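Local coordinates for 3-hydroxyisobutyrate dehydrogenase family protein (Geobacter sulfurreducens, PDB 3PDU) that probably reduces succinic semialdehyde to gamma-hydroxybutyrate with an NADP cofactor, as a member of the beta-hydroxyacid dehydrogenase family, at residues Phe228-Arg242 with Phe265-Ala279. Numbering follows the deposited sequence.
With NAP (NADP nicotinamide-adenine-dinucleotide phosphate), chain I.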
ATOM      1  N   PHE A 228       1.300  -2.109 -26.393  1.00 22.77           N
ATOM      2  CA  PHE A 228       2.495  -2.097 -25.544  1.00 25.94           C
ATOM      3  C   PHE A 228       3.644  -2.929 -26.107  1.00 23.54           C
ATOM      4  O   PHE A 228       4.085  -3.901 -25.479  1.00 19.88           O
ATOM      5  CB  PHE A 228       2.136  -2.552 -24.118  1.00 22.48           C
ATOM      6  CG  PHE A 228       1.021  -1.753 -23.504  1.00 22.66           C
ATOM      7  CD1 PHE A 228       1.295  -0.603 -22.773  1.00 19.57           C
ATOM      8  CD2 PHE A 228      -0.296  -2.120 -23.696  1.00 24.32           C
ATOM      9  CE1 PHE A 228       0.277   0.144 -22.220  1.00 19.29           C
ATOM     10  CE2 PHE A 228      -1.326  -1.369 -23.154  1.00 24.98           C
ATOM     11  CZ  PHE A 228      -1.041  -0.234 -22.420  1.00 18.99           C
ATOM     12  N   PRO A 229       4.152  -2.535 -27.285  1.00 25.12           N
ATOM     13  CA  PRO A 229       5.298  -3.237 -27.874  1.00 21.22           C
ATOM     14  C   PRO A 229       6.486  -3.185 -26.910  1.00 24.08           C
ATOM     15  O   PRO A 229       6.766  -2.145 -26.309  1.00 18.56           O
ATOM     16  CB  PRO A 229       5.589  -2.438 -29.142  1.00 21.50           C
ATOM     17  CG  PRO A 229       5.028  -1.072 -28.862  1.00 27.49           C
ATOM     18  CD  PRO A 229       3.821  -1.296 -28.008  1.00 25.46           C
ATOM     19  N   THR A 230       7.177  -4.308 -26.755  1.00 21.50           N
ATOM     20  CA  THR A 230       8.091  -4.464 -25.629  1.00 22.93           C
ATOM     21  C   THR A 230       9.430  -3.765 -25.798  1.00 24.56           C
ATOM     22  O   THR A 230      10.211  -4.124 -26.678  1.00 24.81           O
ATOM     23  CB  THR A 230       8.337  -5.952 -25.342  1.00 21.74           C
ATOM     24  OG1 THR A 230       7.075  -6.618 -25.220  1.00 21.78           O
ATOM     25  CG2 THR A 230       9.127  -6.121 -24.052  1.00 16.40           C
ATOM     26  N   SER A 231       9.695  -2.762 -24.957  1.00 17.62           N
ATOM     27  CA  SER A 231      11.050  -2.220 -24.845  1.00 17.10           C
ATOM     28  C   SER A 231      11.732  -2.769 -23.594  1.00 21.71           C
ATOM     29  O   SER A 231      12.869  -3.219 -23.643  1.00 22.52           O
ATOM     30  CB  SER A 231      11.052  -0.691 -24.812  1.00 22.05           C
ATOM     31  OG  SER A 231      10.748  -0.168 -26.097  1.00 28.87           O
ATOM     32  N   PHE A 232      11.025  -2.717 -22.472  1.00 16.02           N
ATOM     33  CA  PHE A 232      11.525  -3.287 -21.229  1.00 13.59           C
ATOM     34  C   PHE A 232      10.423  -4.206 -20.713  1.00 13.84           C
ATOM     35  O   PHE A 232       9.335  -3.738 -20.370  1.00 17.27           O
ATOM     36  CB  PHE A 232      11.836  -2.161 -20.234  1.00 13.91           C
ATOM     37  CG  PHE A 232      12.299  -2.632 -18.881  1.00 19.38           C
ATOM     38  CD1 PHE A 232      13.213  -3.665 -18.761  1.00 17.42           C
ATOM     39  CD2 PHE A 232      11.853  -1.998 -17.726  1.00 19.36           C
ATOM     40  CE1 PHE A 232      13.663  -4.078 -17.503  1.00 20.31           C
ATOM     41  CE2 PHE A 232      12.298  -2.394 -16.471  1.00 19.14           C
ATOM     42  CZ  PHE A 232      13.197  -3.439 -16.356  1.00 17.17           C
ATOM     43  N   PRO A 233      10.675  -5.527 -20.729  1.00 16.82           N
ATOM     44  CA  PRO A 233       9.636  -6.505 -20.382  1.00 17.62           C
ATOM     45  C   PRO A 233       9.069  -6.260 -18.992  1.00 18.43           C
ATOM     46  O   PRO A 233       9.823  -6.014 -18.051  1.00 16.09           O
ATOM     47  CB  PRO A 233      10.376  -7.844 -20.440  1.00 17.80           C
ATOM     48  CG  PRO A 233      11.469  -7.602 -21.458  1.00 16.25           C
ATOM     49  CD  PRO A 233      11.926  -6.183 -21.159  1.00 14.83           C
ATOM     50  N   LEU A 234       7.747  -6.294 -18.877  1.00 16.59           N
ATOM     51  CA  LEU A 234       7.094  -6.062 -17.592  1.00 14.48           C
ATOM     52  C   LEU A 234       7.635  -7.007 -16.510  1.00 15.33           C
ATOM     53  O   LEU A 234       7.871  -6.591 -15.369  1.00 15.93           O
ATOM     54  CB  LEU A 234       5.571  -6.203 -17.741  1.00 14.64           C
ATOM     55  CG  LEU A 234       4.746  -5.767 -16.531  1.00 17.63           C
ATOM     56  CD1 LEU A 234       3.480  -5.075 -17.006  1.00 17.21           C
ATOM     57  CD2 LEU A 234       4.415  -6.965 -15.652  1.00 15.76           C
ATOM     58  N   LYS A 235       7.833  -8.278 -16.861  1.00 13.14           N
ATOM     59  CA  LYS A 235       8.395  -9.231 -15.895  1.00 14.33           C
ATOM     60  C   LYS A 235       9.731  -8.770 -15.320  1.00 14.12           C
ATOM     61  O   LYS A 235      10.038  -9.066 -14.161  1.00 14.99           O
ATOM     62  CB  LYS A 235       8.536 -10.638 -16.499  1.00 18.73           C
ATOM     63  CG  LYS A 235       9.503 -10.704 -17.691  1.00 18.94           C
ATOM     64  CD  LYS A 235       9.426 -12.073 -18.379  1.00 24.63           C
ATOM     65  CE  LYS A 235      10.355 -12.122 -19.589  1.00 25.16           C
ATOM     66  NZ  LYS A 235      10.134 -13.367 -20.389  1.00 22.94           N
ATOM     67  N   HIS A 236      10.539  -8.067 -16.111  1.00 17.92           N
ATOM     68  CA  HIS A 236      11.838  -7.612 -15.600  1.00 16.41           C
ATOM     69  C   HIS A 236      11.725  -6.369 -14.738  1.00 15.36           C
ATOM     70  O   HIS A 236      12.501  -6.185 -13.794  1.00 19.12           O
ATOM     71  CB  HIS A 236      12.852  -7.418 -16.738  1.00 15.16           C
ATOM     72  CG  HIS A 236      13.183  -8.693 -17.442  1.00 20.86           C
ATOM     73  ND1 HIS A 236      13.551  -8.748 -18.769  1.00 21.27           N
ATOM     74  CD2 HIS A 236      13.172  -9.975 -17.001  1.00 14.06           C
ATOM     75  CE1 HIS A 236      13.769 -10.006 -19.110  1.00 19.09           C
ATOM     76  NE2 HIS A 236      13.539 -10.770 -18.055  1.00 25.02           N
ATOM     77  N   MET A 237      10.753  -5.513 -15.048  1.00 13.62           N
ATOM     78  CA  MET A 237      10.453  -4.394 -14.154  1.00 17.22           C
ATOM     79  C   MET A 237      10.018  -4.934 -12.786  1.00 15.98           C
ATOM     80  O   MET A 237      10.434  -4.421 -11.734  1.00 13.51           O
ATOM     81  CB  MET A 237       9.355  -3.497 -14.733  1.00 16.16           C
ATOM     82  CG  MET A 237       8.937  -2.328 -13.793  1.00 17.56           C
ATOM     83  SD  MET A 237      10.115  -0.952 -13.754  1.00 22.43           S
ATOM     84  CE  MET A 237      11.207  -1.474 -12.461  1.00 15.55           C
ATOM     85  N   GLN A 238       9.180  -5.969 -12.794  1.00 15.76           N
ATOM     86  CA  GLN A 238       8.675  -6.517 -11.531  1.00 16.27           C
ATOM     87  C   GLN A 238       9.837  -7.153 -10.758  1.00 17.56           C
ATOM     88  O   GLN A 238       9.974  -6.967  -9.547  1.00 14.99           O
ATOM     89  CB  GLN A 238       7.541  -7.524 -11.766  1.00 16.27           C
ATOM     90  CG  GLN A 238       6.806  -7.902 -10.478  1.00 14.33           C
ATOM     91  CD  GLN A 238       7.446  -9.088  -9.785  1.00 17.90           C
ATOM     92  OE1 GLN A 238       7.621 -10.142 -10.390  1.00 18.22           O
ATOM     93  NE2 GLN A 238       7.775  -8.932  -8.500  1.00 11.91           N
ATOM     94  N   LYS A 239      10.682  -7.891 -11.470  1.00 13.23           N
ATOM     95  CA  LYS A 239      11.926  -8.414 -10.893  1.00 14.45           C
ATOM     96  C   LYS A 239      12.781  -7.306 -10.237  1.00 16.82           C
ATOM     97  O   LYS A 239      13.306  -7.484  -9.124  1.00 14.37           O
ATOM     98  CB  LYS A 239      12.727  -9.164 -11.976  1.00 16.88           C
ATOM     99  CG  LYS A 239      14.069  -9.734 -11.499  1.00 14.44           C
ATOM    100  CD  LYS A 239      15.255  -8.848 -11.879  1.00 18.15           C
ATOM    101  CE  LYS A 239      15.327  -8.599 -13.393  1.00 18.57           C
ATOM    102  NZ  LYS A 239      16.455  -7.660 -13.724  1.00 17.86           N
ATOM    103  N   ASP A 240      12.932  -6.162 -10.907  1.00 15.60           N
ATOM    104  CA  ASP A 240      13.748  -5.075 -10.321  1.00 16.57           C
ATOM    105  C   ASP A 240      13.134  -4.501  -9.046  1.00 20.50           C
ATOM    106  O   ASP A 240      13.849  -4.195  -8.079  1.00 17.72           O
ATOM    107  CB  ASP A 240      13.996  -3.950 -11.334  1.00 15.66           C
ATOM    108  CG  ASP A 240      14.908  -4.375 -12.475  1.00 22.36           C
ATOM    109  OD1 ASP A 240      15.492  -5.479 -12.404  1.00 23.87           O
ATOM    110  OD2 ASP A 240      15.045  -3.595 -13.442  1.00 23.36           O
ATOM    111  N   LEU A 241      11.811  -4.336  -9.036  1.00 13.67           N
ATOM    112  CA  LEU A 241      11.132  -3.901  -7.812  1.00 12.96           C
ATOM    113  C   LEU A 241      11.269  -4.943  -6.688  1.00 13.16           C
ATOM    114  O   LEU A 241      11.545  -4.597  -5.532  1.00 13.51           O
ATOM    115  CB  LEU A 241       9.651  -3.610  -8.096  1.00  9.91           C
ATOM    116  CG  LEU A 241       9.402  -2.291  -8.855  1.00 19.80           C
ATOM    117  CD1 LEU A 241       7.979  -2.171  -9.419  1.00 17.63           C
ATOM    118  CD2 LEU A 241       9.702  -1.099  -7.961  1.00 19.42           C
ATOM    119  N   ARG A 242      11.043  -6.213  -7.015  1.00 15.93           N
ATOM    120  CA  ARG A 242      11.311  -7.299  -6.060  1.00 17.14           C
ATOM    121  C   ARG A 242      12.689  -7.119  -5.422  1.00 17.11           C
ATOM    122  O   ARG A 242      12.849  -7.140  -4.189  1.00 16.10           O
ATOM    123  CB  ARG A 242      11.227  -8.660  -6.783  1.00 17.97           C
ATOM    124  CG  ARG A 242      11.948  -9.837  -6.089  1.00 18.23           C
ATOM    125  CD  ARG A 242      12.376 -10.894  -7.126  1.00 18.79           C
ATOM    126  NE  ARG A 242      11.273 -11.200  -8.039  1.00 18.67           N
ATOM    127  CZ  ARG A 242      11.409 -11.794  -9.225  1.00 24.85           C
ATOM    128  NH1 ARG A 242      12.608 -12.158  -9.654  1.00 19.29           N
ATOM    129  NH2 ARG A 242      10.339 -12.010  -9.988  1.00 19.92           N
ATOM    130  N   PHE A 265       2.634  -4.482 -10.156  1.00 13.64           N
ATOM    131  CA  PHE A 265       3.290  -5.169 -11.274  1.00 17.22           C
ATOM    132  C   PHE A 265       3.078  -6.682 -11.225  1.00 18.05           C
ATOM    133  O   PHE A 265       2.989  -7.336 -12.267  1.00 17.38           O
ATOM    134  CB  PHE A 265       4.777  -4.824 -11.356  1.00 13.56           C
ATOM    135  CG  PHE A 265       5.044  -3.554 -12.103  1.00 16.79           C
ATOM    136  CD1 PHE A 265       5.018  -3.544 -13.492  1.00 13.54           C
ATOM    137  CD2 PHE A 265       5.281  -2.368 -11.426  1.00 15.61           C
ATOM    138  CE1 PHE A 265       5.245  -2.372 -14.195  1.00 14.08           C
ATOM    139  CE2 PHE A 265       5.515  -1.188 -12.128  1.00 15.96           C
ATOM    140  CZ  PHE A 265       5.493  -1.196 -13.511  1.00 17.45           C
ATOM    141  N   LYS A 266       2.986  -7.238 -10.019  1.00 15.61           N
ATOM    142  CA  LYS A 266       2.635  -8.650  -9.900  1.00 15.61           C
ATOM    143  C   LYS A 266       1.227  -8.891 -10.427  1.00 16.38           C
ATOM    144  O   LYS A 266       0.982  -9.905 -11.080  1.00 17.92           O
ATOM    145  CB  LYS A 266       2.773  -9.156  -8.455  1.00 15.91           C
ATOM    146  CG  LYS A 266       4.223  -9.266  -7.971  1.00 14.87           C
ATOM    147  CD  LYS A 266       4.259  -9.788  -6.515  1.00 14.77           C
ATOM    148  CE  LYS A 266       5.636  -9.571  -5.859  1.00 15.03           C
ATOM    149  NZ  LYS A 266       5.554  -9.879  -4.376  1.00 14.68           N
ATOM    150  N   ARG A 267       0.298  -7.974 -10.158  1.00 16.93           N
ATOM    151  CA  ARG A 267      -1.054  -8.116 -10.701  1.00 16.27           C
ATOM    152  C   ARG A 267      -1.015  -8.154 -12.221  1.00 17.66           C
ATOM    153  O   ARG A 267      -1.734  -8.939 -12.849  1.00 20.44           O
ATOM    154  CB  ARG A 267      -1.995  -6.990 -10.238  1.00 26.15           C
ATOM    155  CG  ARG A 267      -2.388  -7.024  -8.762  1.00 41.77           C
ATOM    156  CD  ARG A 267      -3.411  -5.929  -8.414  1.00 50.15           C
ATOM    157  NE  ARG A 267      -2.810  -4.592  -8.329  1.00 45.60           N
ATOM    158  CZ  ARG A 267      -3.469  -3.456  -8.550  1.00 46.43           C
ATOM    159  NH1 ARG A 267      -4.755  -3.485  -8.882  1.00 58.92           N
ATOM    160  NH2 ARG A 267      -2.844  -2.286  -8.450  1.00 23.07           N
ATOM    161  N   ALA A 268      -0.201  -7.283 -12.818  1.00 16.66           N
ATOM    162  CA  ALA A 268      -0.104  -7.233 -14.272  1.00 17.85           C
ATOM    163  C   ALA A 268       0.486  -8.515 -14.864  1.00 23.68           C
ATOM    164  O   ALA A 268       0.025  -8.987 -15.908  1.00 19.98           O
ATOM    165  CB  ALA A 268       0.689  -6.007 -14.728  1.00 14.49           C
ATOM    166  N   ARG A 269       1.505  -9.070 -14.211  1.00 16.96           N
ATOM    167  CA  ARG A 269       1.991 -10.409 -14.567  1.00 24.64           C
ATOM    168  C   ARG A 269       0.878 -11.437 -14.493  1.00 28.33           C
ATOM    169  O   ARG A 269       0.696 -12.223 -15.418  1.00 27.81           O
ATOM    170  CB  ARG A 269       3.113 -10.868 -13.631  1.00 29.87           C
ATOM    171  CG  ARG A 269       4.450 -10.235 -13.885  1.00 25.54           C
ATOM    172  CD  ARG A 269       5.527 -10.855 -12.989  1.00 29.15           C
ATOM    173  NE  ARG A 269       6.162 -12.019 -13.603  1.00 33.51           N
ATOM    174  CZ  ARG A 269       7.447 -12.349 -13.444  1.00 41.52           C
ATOM    175  NH1 ARG A 269       8.257 -11.597 -12.689  1.00 30.50           N
ATOM    176  NH2 ARG A 269       7.927 -13.432 -14.048  1.00 43.45           N
ATOM    177  N   ALA A 270       0.142 -11.444 -13.383  1.00 26.72           N
ATOM    178  CA  ALA A 270      -0.917 -12.438 -13.195  1.00 31.06           C
ATOM    179  C   ALA A 270      -1.963 -12.337 -14.299  1.00 29.18           C
ATOM    180  O   ALA A 270      -2.522 -13.345 -14.734  1.00 28.97           O
ATOM    181  CB  ALA A 270      -1.567 -12.290 -11.817  1.00 31.27           C
ATOM    182  N   ALA A 271      -2.211 -11.118 -14.762  1.00 21.95           N
ATOM    183  CA  ALA A 271      -3.232 -10.891 -15.773  1.00 23.98           C
ATOM    184  C   ALA A 271      -2.742 -11.150 -17.199  1.00 26.62           C
ATOM    185  O   ALA A 271      -3.477 -10.918 -18.157  1.00 27.45           O
ATOM    186  CB  ALA A 271      -3.804  -9.478 -15.641  1.00 26.51           C
ATOM    187  N   GLY A 272      -1.509 -11.629 -17.344  1.00 24.72           N
ATOM    188  CA  GLY A 272      -1.023 -12.069 -18.646  1.00 22.94           C
ATOM    189  C   GLY A 272      -0.154 -11.081 -19.418  1.00 26.23           C
ATOM    190  O   GLY A 272       0.072 -11.261 -20.616  1.00 23.45           O
ATOM    191  N   HIS A 273       0.362 -10.055 -18.746  1.00 20.82           N
ATOM    192  CA  HIS A 273       1.124  -9.011 -19.448  1.00 22.91           C
ATOM    193  C   HIS A 273       2.643  -9.077 -19.217  1.00 21.78           C
ATOM    194  O   HIS A 273       3.367  -8.110 -19.482  1.00 17.80           O
ATOM    195  CB  HIS A 273       0.581  -7.618 -19.080  1.00 18.36           C
ATOM    196  CG  HIS A 273      -0.907  -7.507 -19.205  1.00 25.61           C
ATOM    197  ND1 HIS A 273      -1.559  -7.566 -20.421  1.00 29.60           N
ATOM    198  CD2 HIS A 273      -1.874  -7.355 -18.268  1.00 25.47           C
ATOM    199  CE1 HIS A 273      -2.861  -7.452 -20.226  1.00 35.47           C
ATOM    200  NE2 HIS A 273      -3.080  -7.325 -18.928  1.00 29.81           N
ATOM    201  N   ALA A 274       3.127 -10.220 -18.746  1.00 19.56           N
ATOM    202  CA  ALA A 274       4.534 -10.348 -18.355  1.00 21.34           C
ATOM    203  C   ALA A 274       5.509 -10.011 -19.484  1.00 21.59           C
ATOM    204  O   ALA A 274       6.582  -9.472 -19.230  1.00 20.49           O
ATOM    205  CB  ALA A 274       4.820 -11.753 -17.812  1.00 21.42           C
ATOM    206  N   ASP A 275       5.141 -10.335 -20.723  1.00 16.74           N
ATOM    207  CA  ASP A 275       6.058 -10.146 -21.852  1.00 17.21           C
ATOM    208  C   ASP A 275       5.787  -8.875 -22.667  1.00 19.29           C
ATOM    209  O   ASP A 275       6.438  -8.630 -23.680  1.00 23.35           O
ATOM    210  CB  ASP A 275       6.053 -11.374 -22.773  1.00 25.25           C
ATOM    211  CG  ASP A 275       6.718 -12.585 -22.129  1.00 36.74           C
ATOM    212  OD1 ASP A 275       7.814 -12.433 -21.550  1.00 31.45           O
ATOM    213  OD2 ASP A 275       6.154 -13.689 -22.217  1.00 43.94           O
ATOM    214  N   GLU A 276       4.828  -8.070 -22.224  1.00 15.56           N
ATOM    215  CA  GLU A 276       4.575  -6.787 -22.861  1.00 17.82           C
ATOM    216  C   GLU A 276       5.508  -5.739 -22.262  1.00 19.83           C
ATOM    217  O   GLU A 276       6.222  -6.023 -21.310  1.00 17.70           O
ATOM    218  CB  GLU A 276       3.116  -6.384 -22.658  1.00 17.99           C
ATOM    219  CG  GLU A 276       2.123  -7.309 -23.381  1.00 20.93           C
ATOM    220  CD  GLU A 276       0.688  -7.020 -22.991  1.00 32.80           C
ATOM    221  OE1 GLU A 276       0.207  -5.896 -23.245  1.00 33.69           O
ATOM    222  OE2 GLU A 276       0.037  -7.919 -22.427  1.00 36.97           O
ATOM    223  N   ASP A 277       5.521  -4.534 -22.819  1.00 14.87           N
ATOM    224  CA  ASP A 277       6.309  -3.472 -22.205  1.00 18.55           C
ATOM    225  C   ASP A 277       5.832  -3.230 -20.777  1.00 19.64           C
ATOM    226  O   ASP A 277       4.640  -3.402 -20.473  1.00 16.44           O
ATOM    227  CB  ASP A 277       6.182  -2.174 -22.999  1.00 22.34           C
ATOM    228  CG  ASP A 277       7.213  -1.142 -22.573  1.00 21.51           C
ATOM    229  OD1 ASP A 277       8.399  -1.328 -22.908  1.00 19.06           O
ATOM    230  OD2 ASP A 277       6.835  -0.161 -21.902  1.00 18.61           O
ATOM    231  N   PHE A 278       6.735  -2.789 -19.899  1.00 15.74           N
ATOM    232  CA  PHE A 278       6.332  -2.521 -18.519  1.00 17.66           C
ATOM    233  C   PHE A 278       5.238  -1.468 -18.382  1.00 15.01           C
ATOM    234  O   PHE A 278       4.549  -1.420 -17.358  1.00 17.08           O
ATOM    235  CB  PHE A 278       7.534  -2.241 -17.589  1.00 13.01           C
ATOM    236  CG  PHE A 278       8.109  -0.847 -17.690  1.00 16.76           C
ATOM    237  CD1 PHE A 278       8.036   0.023 -16.599  1.00 20.63           C
ATOM    238  CD2 PHE A 278       8.796  -0.434 -18.827  1.00 18.02           C
ATOM    239  CE1 PHE A 278       8.605   1.292 -16.653  1.00 16.77           C
ATOM    240  CE2 PHE A 278       9.369   0.845 -18.901  1.00 18.41           C
ATOM    241  CZ  PHE A 278       9.263   1.714 -17.806  1.00 18.88           C
ATOM    242  N   ALA A 279       5.041  -0.647 -19.409  1.00 16.02           N
ATOM    243  CA  ALA A 279       3.935   0.315 -19.380  1.00 18.24           C
ATOM    244  C   ALA A 279       2.583  -0.401 -19.289  1.00 18.68           C
ATOM    245  O   ALA A 279       1.568   0.187 -18.897  1.00 18.05           O
ATOM    246  CB  ALA A 279       3.972   1.239 -20.617  1.00 15.22           C
TER
HETATM  247  PA  NAP I 301      15.235 -10.668 -22.292  1.00 23.05           P
HETATM  248  O1A NAP I 301      14.146 -11.328 -21.553  1.00 21.29           O
HETATM  249  O2A NAP I 301      14.872 -10.277 -23.665  1.00 22.17           O
HETATM  250  O5B NAP I 301      16.557 -11.561 -22.304  1.00 21.12           O
HETATM  251  C5B NAP I 301      17.007 -12.324 -21.214  1.00 20.90           C
HETATM  252  C4B NAP I 301      18.259 -13.077 -21.663  1.00 17.54           C
HETATM  253  O4B NAP I 301      18.680 -13.934 -20.610  1.00 20.01           O
HETATM  254  C3B NAP I 301      18.014 -13.982 -22.879  1.00 21.66           C
HETATM  255  O3B NAP I 301      19.223 -14.050 -23.615  1.00 21.08           O
HETATM  256  C2B NAP I 301      17.756 -15.339 -22.243  1.00 17.60           C
HETATM  257  O2B NAP I 301      18.097 -16.463 -23.014  1.00 21.47           O
HETATM  258  C1B NAP I 301      18.717 -15.257 -21.076  1.00 16.23           C
HETATM  259  N9A NAP I 301      18.380 -16.187 -19.993  1.00 22.27           N
HETATM  260  C8A NAP I 301      17.296 -16.167 -19.157  1.00 22.05           C
HETATM  261  N7A NAP I 301      17.420 -17.219 -18.305  1.00 18.40           N
HETATM  262  C5A NAP I 301      18.562 -17.881 -18.580  1.00 19.05           C
HETATM  263  C6A NAP I 301      19.163 -18.997 -18.015  1.00 21.86           C
HETATM  264  N6A NAP I 301      18.593 -19.625 -16.980  1.00 21.73           N
HETATM  265  N1A NAP I 301      20.352 -19.443 -18.543  1.00 21.65           N
HETATM  266  C2A NAP I 301      20.947 -18.789 -19.605  1.00 20.32           C
HETATM  267  N3A NAP I 301      20.343 -17.679 -20.158  1.00 19.87           N
HETATM  268  C4A NAP I 301      19.171 -17.240 -19.648  1.00 19.96           C
HETATM  269  O3  NAP I 301      15.663  -9.426 -21.376  1.00 22.97           O
HETATM  270  PN  NAP I 301      16.409  -8.043 -21.672  1.00 19.45           P
HETATM  271  O1N NAP I 301      15.382  -6.990 -21.757  1.00 25.96           O
HETATM  272  O2N NAP I 301      17.430  -8.269 -22.727  1.00 17.42           O
HETATM  273  O5D NAP I 301      17.125  -7.901 -20.240  1.00 24.54           O
HETATM  274  C5D NAP I 301      18.401  -8.428 -19.951  1.00 20.82           C
HETATM  275  C4D NAP I 301      18.860  -7.753 -18.665  1.00 21.78           C
HETATM  276  O4D NAP I 301      18.976  -6.360 -18.879  1.00 21.11           O
HETATM  277  C3D NAP I 301      17.819  -7.910 -17.561  1.00 18.53           C
HETATM  278  O3D NAP I 301      18.508  -7.977 -16.322  1.00 20.04           O
HETATM  279  C2D NAP I 301      17.030  -6.618 -17.602  1.00 21.31           C
HETATM  280  O2D NAP I 301      16.432  -6.298 -16.353  1.00 19.17           O
HETATM  281  C1D NAP I 301      18.163  -5.664 -17.960  1.00 20.92           C
HETATM  282  N1N NAP I 301      17.774  -4.403 -18.590  1.00 22.84           N
HETATM  283  C2N NAP I 301      16.780  -4.357 -19.529  1.00 15.83           C
HETATM  284  C3N NAP I 301      16.450  -3.141 -20.134  1.00 23.48           C
HETATM  285  C7N NAP I 301      15.378  -3.060 -21.197  1.00 22.14           C
HETATM  286  O7N NAP I 301      14.834  -1.809 -21.481  1.00 27.36           O
HETATM  287  N7N NAP I 301      14.933  -4.145 -21.837  1.00 20.85           N
HETATM  288  C4N NAP I 301      17.149  -1.990 -19.777  1.00 23.83           C
HETATM  289  C5N NAP I 301      18.176  -2.048 -18.834  1.00 23.14           C
HETATM  290  C6N NAP I 301      18.489  -3.273 -18.255  1.00 27.40           C
HETATM  291  P2B NAP I 301      16.988 -17.173 -23.943  1.00 23.61           P
HETATM  292  O1X NAP I 301      17.446 -18.597 -24.061  1.00 20.56           O
HETATM  293  O2X NAP I 301      15.632 -17.052 -23.282  1.00 22.06           O
HETATM  294  O3X NAP I 301      16.942 -16.493 -25.279  1.00 21.11           O
HETATM  295  O   HOH W   1       0.222  -4.748 -26.265  1.00 37.39           O
HETATM  296  O   HOH W   2      10.407 -13.914 -12.521  1.00 43.04           O
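F228 starts the contact, its carbonyl O taking a nearly straight bond from D277 N (3.1 Å) while its ring carbon CD1 rests against A279 CB (3.9 Å). At T230 the hydroxyl OG1 donates in plane to a lone pair of D275 O, 2.6 Å away. The D277 carboxylate, swung anti to its backbone N (chi1 -168°), offers OD1 on its anti side to two amides, S231 N at 2.8 Å and F232 N at 3.0 Å. That double grip fixes the loop whose S231 O receives the NADP carboxamide N7N. F232 turns its ring edge to the face of F278, a T-shaped pair with planes 67° apart; its ring also lies against the nicotinamide end of the cofactor.

The helix's first amides are satisfied across the contact: L234 N by E276 O and K235 N by A274 O. L234 pushes CG against the edge of the F265 ring. K235 covers the R269 guanidinium with CB and extends NZ to D275 OD1 in a salt bridge. M237 lays CG over a face of F265, 3.8 Å from its centroid. Q238 OE1 accepts from R269 NH1 (2.8 Å); an alanine in place of R269 would probably cost that oxygen its stronger donor, leaving the weak bond from R242 NH2, and uncover K235 CB. D249 of the second subunit takes a salt bridge from R242 NE and a bond from Q238 NE2.

In this helical C-terminal domain, loop 228-233 carries part of the cofactor pocket. F265 is a knob among L234, M237, Q238 and L241, where 234-242 and 265-270 run roughly antiparallel (147°, axes 9.4 Å apart at closest). Helix 166-194 packs on F232, M237 and F265, helix 214-225 on F228 and F278.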